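Perosamine synthetase (Caulobacter crescentus, PDB 3BN1) catalyses the pyridoxal phosphate-dependent transfer of an amino group from L-glutamate to GDP-4-keto-6-deoxy-D-mannose, yielding GDP-perosamine for O-antigen synthesis. Local coordinates at residues A[163-169]-A[282-286]; A[255-259]-A[351-356]. All coordinates share one frame; numbering follows the deposited sequence.

Contact 1: A[163-169]-A[282-286]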
loop_
_atom_site.group_PDB
_atom_site.type_symbol
_atom_site.label_atom_id
_atom_site.label_comp_id
_atom_site.label_asym_id
_atom_site.label_seq_id
_atom_site.Cartn_x
_atom_site.Cartn_y
_atom_site.Cartn_z
ATOM N N ALA A 163 17.071 9.911 3.783
ATOM C CA ALA A 163 17.869 10.582 4.786
ATOM C C ALA A 163 17.550 10.303 6.255
ATOM O O ALA A 163 17.732 11.144 7.128
ATOM C CB ALA A 163 17.761 12.107 4.487
ATOM N N VAL A 164 17.165 9.080 6.557
ATOM C CA VAL A 164 16.933 8.710 7.941
ATOM C C VAL A 164 18.277 8.915 8.660
ATOM O O VAL A 164 19.352 8.498 8.195
ATOM C CB VAL A 164 16.459 7.245 8.104
ATOM C CG1 VAL A 164 17.489 6.297 7.524
ATOM C CG2 VAL A 164 16.346 6.968 9.590
ATOM N N GLY A 165 18.221 9.605 9.789
ATOM C CA GLY A 165 19.447 9.835 10.538
ATOM C C GLY A 165 20.179 11.136 10.271
ATOM O O GLY A 165 21.105 11.457 11.005
ATOM N N ALA A 166 19.862 11.818 9.172
ATOM C CA ALA A 166 20.565 13.043 8.820
ATOM C C ALA A 166 20.152 14.144 9.807
ATOM O O ALA A 166 19.090 14.093 10.425
ATOM C CB ALA A 166 20.222 13.444 7.282
ATOM N N THR A 167 20.975 15.164 9.962
ATOM C CA THR A 167 20.602 16.262 10.858
ATOM C C THR A 167 20.951 17.594 10.174
ATOM O O THR A 167 21.774 17.666 9.255
ATOM C CB THR A 167 21.361 16.230 12.224
ATOM O OG1 THR A 167 22.773 16.262 11.947
ATOM C CG2 THR A 167 20.991 15.004 13.034
ATOM N N TYR A 168 20.357 18.661 10.687
ATOM C CA TYR A 168 20.538 19.974 10.116
ATOM C C TYR A 168 20.432 20.954 11.276
ATOM O O TYR A 168 19.399 21.034 11.963
ATOM C CB TYR A 168 19.384 20.225 9.124
ATOM C CG TYR A 168 19.408 21.603 8.508
ATOM C CD1 TYR A 168 20.149 21.832 7.328
ATOM C CD2 TYR A 168 18.749 22.694 9.122
ATOM C CE1 TYR A 168 20.247 23.097 6.769
ATOM C CE2 TYR A 168 18.836 24.003 8.556
ATOM C CZ TYR A 168 19.583 24.198 7.371
ATOM O OH TYR A 168 19.651 25.462 6.765
ATOM N N ARG A 169 21.508 21.692 11.491
ATOM C CA ARG A 169 21.525 22.690 12.551
ATOM C C ARG A 169 20.784 22.280 13.836
ATOM O O ARG A 169 19.944 23.016 14.389
ATOM C CB ARG A 169 21.065 24.020 11.987
ATOM C CG ARG A 169 21.987 24.445 10.829
ATOM C CD ARG A 169 21.488 25.735 10.276
ATOM N NE ARG A 169 22.270 26.171 9.088
ATOM C CZ ARG A 169 21.958 27.210 8.279
ATOM N NH1 ARG A 169 20.876 27.967 8.494
ATOM N NH2 ARG A 169 22.723 27.516 7.230
ATOM N N THR A 282 26.099 21.824 7.304
ATOM C CA THR A 282 24.828 22.049 8.027
ATOM C C THR A 282 24.418 21.001 9.069
ATOM O O THR A 282 23.656 21.295 9.993
ATOM C CB THR A 282 23.675 22.224 7.066
ATOM O OG1 THR A 282 23.680 21.121 6.144
ATOM C CG2 THR A 282 23.865 23.512 6.317
ATOM N N GLY A 283 24.981 19.799 8.947
ATOM C CA GLY A 283 24.693 18.691 9.865
ATOM C C GLY A 283 25.231 17.443 9.179
ATOM O O GLY A 283 26.019 17.522 8.224
ATOM N N ARG A 284 24.739 16.295 9.616
ATOM C CA ARG A 284 25.210 15.005 9.098
ATOM C C ARG A 284 24.540 14.617 7.809
ATOM O O ARG A 284 23.296 14.629 7.700
ATOM C CB ARG A 284 24.830 13.911 10.083
ATOM C CG ARG A 284 25.394 12.557 9.719
ATOM C CD ARG A 284 25.090 11.508 10.781
ATOM N NE ARG A 284 26.020 10.361 10.671
ATOM C CZ ARG A 284 26.059 9.370 11.564
ATOM N NH1 ARG A 284 25.175 9.367 12.558
ATOM N NH2 ARG A 284 26.956 8.389 11.480
ATOM N N HIS A 285 25.382 14.208 6.874
ATOM C CA HIS A 285 24.962 13.697 5.586
ATOM C C HIS A 285 25.113 12.188 5.768
ATOM O O HIS A 285 26.206 11.659 6.049
ATOM C CB HIS A 285 25.949 14.204 4.584
ATOM C CG HIS A 285 25.631 13.845 3.179
ATOM N ND1 HIS A 285 25.058 12.639 2.833
ATOM C CD2 HIS A 285 25.913 14.496 2.019
ATOM C CE1 HIS A 285 24.977 12.564 1.519
ATOM N NE2 HIS A 285 25.468 13.679 0.999
ATOM N N VAL A 286 23.994 11.483 5.716
ATOM C CA VAL A 286 24.001 10.053 5.960
ATOM C C VAL A 286 24.412 9.162 4.774
ATOM O O VAL A 286 24.662 7.963 4.948
ATOM C CB VAL A 286 22.760 9.562 6.710
ATOM C CG1 VAL A 286 22.682 10.185 8.148
ATOM C CG2 VAL A 286 21.537 9.735 5.851
HETATM O O HOH W 1 22.776 10.843 12.989
HETATM O O HOH W 2 22.419 18.961 6.860
#
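The ring of Tyr168 meets Thr282 obliquely, with Tyr168 CE1 3.5 Å from Thr282 CB. One face of this ring carries Arg169 CG, displaced toward the rim, while Tyr168 OH lies over the centre of one face of the Arg169 guanidinium. That hydroxyl is hydrogen-bonded to Asp141 and to the backbone N of Asp143, and Arg169 NH1 forms a salt bridge with Asp143. The Arg284 guanidinium takes a water in plane at its edge, which accepts from Arg284 NH1 (2.8 Å) and donates to Gly165 O; Arg284 NH2 is salt-bridged to Glu257 of helix 249-266.

Three direct hydrogen bonds join the two segments. Arg169 N reaches Thr282 O at 2.6 Å, almost straight (178°). Thr167 N uses a lone pair of Arg284 O at 3.3 Å, and Arg284 N returns a bond to Thr167 OG1 at 3.0 Å and 172°. With chi1 at 57°, the Thr167 hydroxyl sits between its own N and carbonyl carbon, facing the N-H of Arg284. Gly283 CA closes to 3.2 Å from Thr167 O, leaving no room for a side chain.

Val286 CG1 packs 3.4 Å from Ala166 N, against the type II turn 163-166. In the connection between strands 155-159 and 179-183 of the seven-stranded mixed sheet, within an aspartate aminotransferase-like fold, strand 167-168 thus borders the loop before strand 290-294; Leu253 of helix 249-266 touches Val286, and helix 142-151 covers Tyr168.

Contact 2: A[255-259]-A[351-356]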
loop_
_atom_site.group_PDB
_atom_site.type_symbol
_atom_site.label_atom_id
_atom_site.label_comp_id
_atom_site.label_asym_id
_atom_site.label_seq_id
_atom_site.Cartn_x
_atom_site.Cartn_y
_atom_site.Cartn_z
ATOM N N ALA A 255 28.687 2.263 9.667
ATOM C CA ALA A 255 29.162 1.405 8.632
ATOM C C ALA A 255 29.251 2.170 7.323
ATOM O O ALA A 255 30.251 2.112 6.600
ATOM C CB ALA A 255 28.215 0.301 8.528
ATOM N N ARG A 256 28.185 2.891 7.011
ATOM C CA ARG A 256 28.136 3.710 5.812
ATOM C C ARG A 256 29.240 4.792 5.948
ATOM O O ARG A 256 29.968 5.072 4.978
ATOM C CB ARG A 256 26.723 4.327 5.636
ATOM C CG ARG A 256 25.810 3.765 4.626
ATOM C CD ARG A 256 24.353 4.159 4.905
ATOM N NE ARG A 256 23.517 3.152 4.260
ATOM C CZ ARG A 256 23.380 3.078 2.937
ATOM N NH1 ARG A 256 22.644 2.133 2.354
ATOM N NH2 ARG A 256 23.976 4.003 2.202
ATOM N N GLU A 257 29.384 5.401 7.138
ATOM C CA GLU A 257 30.441 6.405 7.309
ATOM C C GLU A 257 31.825 5.867 6.922
ATOM O O GLU A 257 32.643 6.530 6.315
ATOM C CB GLU A 257 30.517 6.938 8.725
ATOM C CG GLU A 257 30.196 8.411 8.849
ATOM C CD GLU A 257 29.848 8.820 10.298
ATOM O OE1 GLU A 257 29.381 9.965 10.491
ATOM O OE2 GLU A 257 30.022 8.014 11.253
ATOM N N ARG A 258 32.100 4.650 7.344
ATOM C CA ARG A 258 33.395 4.028 7.090
ATOM C C ARG A 258 33.626 3.911 5.575
ATOM O O ARG A 258 34.682 4.267 5.015
ATOM C CB ARG A 258 33.234 2.610 7.641
ATOM C CG ARG A 258 34.382 2.090 8.444
ATOM C CD ARG A 258 33.853 1.596 9.778
ATOM N NE ARG A 258 32.728 0.689 9.607
ATOM C CZ ARG A 258 31.797 0.457 10.533
ATOM N NH1 ARG A 258 31.808 1.107 11.704
ATOM N NH2 ARG A 258 30.809 -0.396 10.293
ATOM N N VAL A 259 32.572 3.417 4.922
ATOM C CA VAL A 259 32.585 3.190 3.495
ATOM C C VAL A 259 32.826 4.497 2.778
ATOM O O VAL A 259 33.683 4.600 1.879
ATOM C CB VAL A 259 31.248 2.603 3.014
ATOM C CG1 VAL A 259 31.042 2.903 1.445
ATOM C CG2 VAL A 259 31.232 1.100 3.336
ATOM N N PRO A 351 28.216 2.271 -5.376
ATOM C CA PRO A 351 27.846 1.395 -4.249
ATOM C C PRO A 351 28.141 2.038 -2.875
ATOM O O PRO A 351 29.256 2.526 -2.571
ATOM C CB PRO A 351 28.724 0.157 -4.427
ATOM C CG PRO A 351 28.992 0.116 -5.909
ATOM C CD PRO A 351 29.069 1.602 -6.369
ATOM N N THR A 352 27.115 1.959 -2.033
ATOM C CA THR A 352 27.152 2.526 -0.689
ATOM C C THR A 352 26.152 1.755 0.122
ATOM O O THR A 352 24.942 1.873 -0.084
ATOM C CB THR A 352 26.672 4.014 -0.723
ATOM O OG1 THR A 352 26.971 4.600 -2.009
ATOM C CG2 THR A 352 27.385 4.807 0.335
ATOM N N HIS A 353 26.666 0.928 1.007
ATOM C CA HIS A 353 25.807 0.119 1.885
ATOM C C HIS A 353 26.664 -0.480 2.984
ATOM O O HIS A 353 27.884 -0.576 2.828
ATOM C CB HIS A 353 24.871 -0.920 1.154
ATOM C CG HIS A 353 25.581 -2.065 0.495
ATOM N ND1 HIS A 353 26.122 -3.123 1.196
ATOM C CD2 HIS A 353 25.878 -2.285 -0.810
ATOM C CE1 HIS A 353 26.731 -3.937 0.356
ATOM N NE2 HIS A 353 26.576 -3.465 -0.870
ATOM N N ALA A 354 26.026 -0.894 4.069
ATOM C CA ALA A 354 26.720 -1.409 5.237
ATOM C C ALA A 354 27.498 -2.669 5.074
ATOM O O ALA A 354 28.334 -2.931 5.936
ATOM C CB ALA A 354 25.782 -1.517 6.497
ATOM N N GLY A 355 27.234 -3.457 4.033
ATOM C CA GLY A 355 27.980 -4.702 3.832
ATOM C C GLY A 355 29.295 -4.541 3.031
ATOM O O GLY A 355 30.028 -5.508 2.848
ATOM N N LEU A 356 29.615 -3.334 2.567
ATOM C CA LEU A 356 30.842 -3.131 1.754
ATOM C C LEU A 356 32.138 -3.062 2.542
ATOM O O LEU A 356 32.202 -2.368 3.563
ATOM C CB LEU A 356 30.746 -1.864 0.904
ATOM C CG LEU A 356 29.473 -1.863 0.065
ATOM C CD1 LEU A 356 29.494 -0.441 -0.384
ATOM C CD2 LEU A 356 29.739 -2.859 -1.126
#
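Arg256 lies with one face of its guanidinium over His353 CA, which stands 3.8 Å above the plane and is offset toward the rim. The extended chain from CG to NE carries the group across from the helix, and a chi4 of -72° turns its plane at the end. Thr352 O approaches the same group obliquely, 3.3 Å from Arg256 NH2. Arg256 NH2 also donates to Trp288 O.

One helical turn on, Val259 presents both methyls to the loop. Its CG2, anti to the carbonyl carbon, points between Leu356 O (3.6 Å) and His353 O, and also touches Leu356 CB; its CG1 approaches Leu356 CD1 at 4.1 Å, the two side chains crossing at a slant. Ala255 and Ala354 meet CB to CB at 3.7 Å, where the backbones come close, the two CA atoms 5.0 Å apart.

Leu356 CG sits 3.4 Å above the centre of the His353 ring, and Gly355 N donates to His353 ND1 at 3.1 Å, tilted 20° from the ring plane, across the type I turn 353-356.

Long helix 249-266 thus packs on the loop between strand 347-350 of the four-stranded antiparallel sheet and helix 358-371. No clear hydrogen bond links segments 255-259 and 351-356, though Tyr263, further along the helix, bonds to Pro351 O; His353 N is buried without a partner. The join rests chiefly on apolar packing and the guanidinium face laid against His353 CA, its charge probably interacting favourably with surrounding carbonyls.

Helix 249-266 relates the two contacts, whose centres lie 16 Å apart: contact 2 is built on its residues 255-259, and contact 1 reaches the same helix through loop 282-286. A salt bridge from Arg284 NH2 to Glu257 OE1 (3.1 Å) connects them directly, and Val286 O packs 3.8 Å from Arg256 CD. Their segments alternate along the chain. Neither contact contains a residue of the 2-oxoglutarate pocket; the side chains of Arg256 and Ala163 are about 10 and 12 Å from the ligand, in the second shell or beyond, with no direct contact implied. Arg256 is connected to the pocket through the backbone of Trp288, a pocket residue.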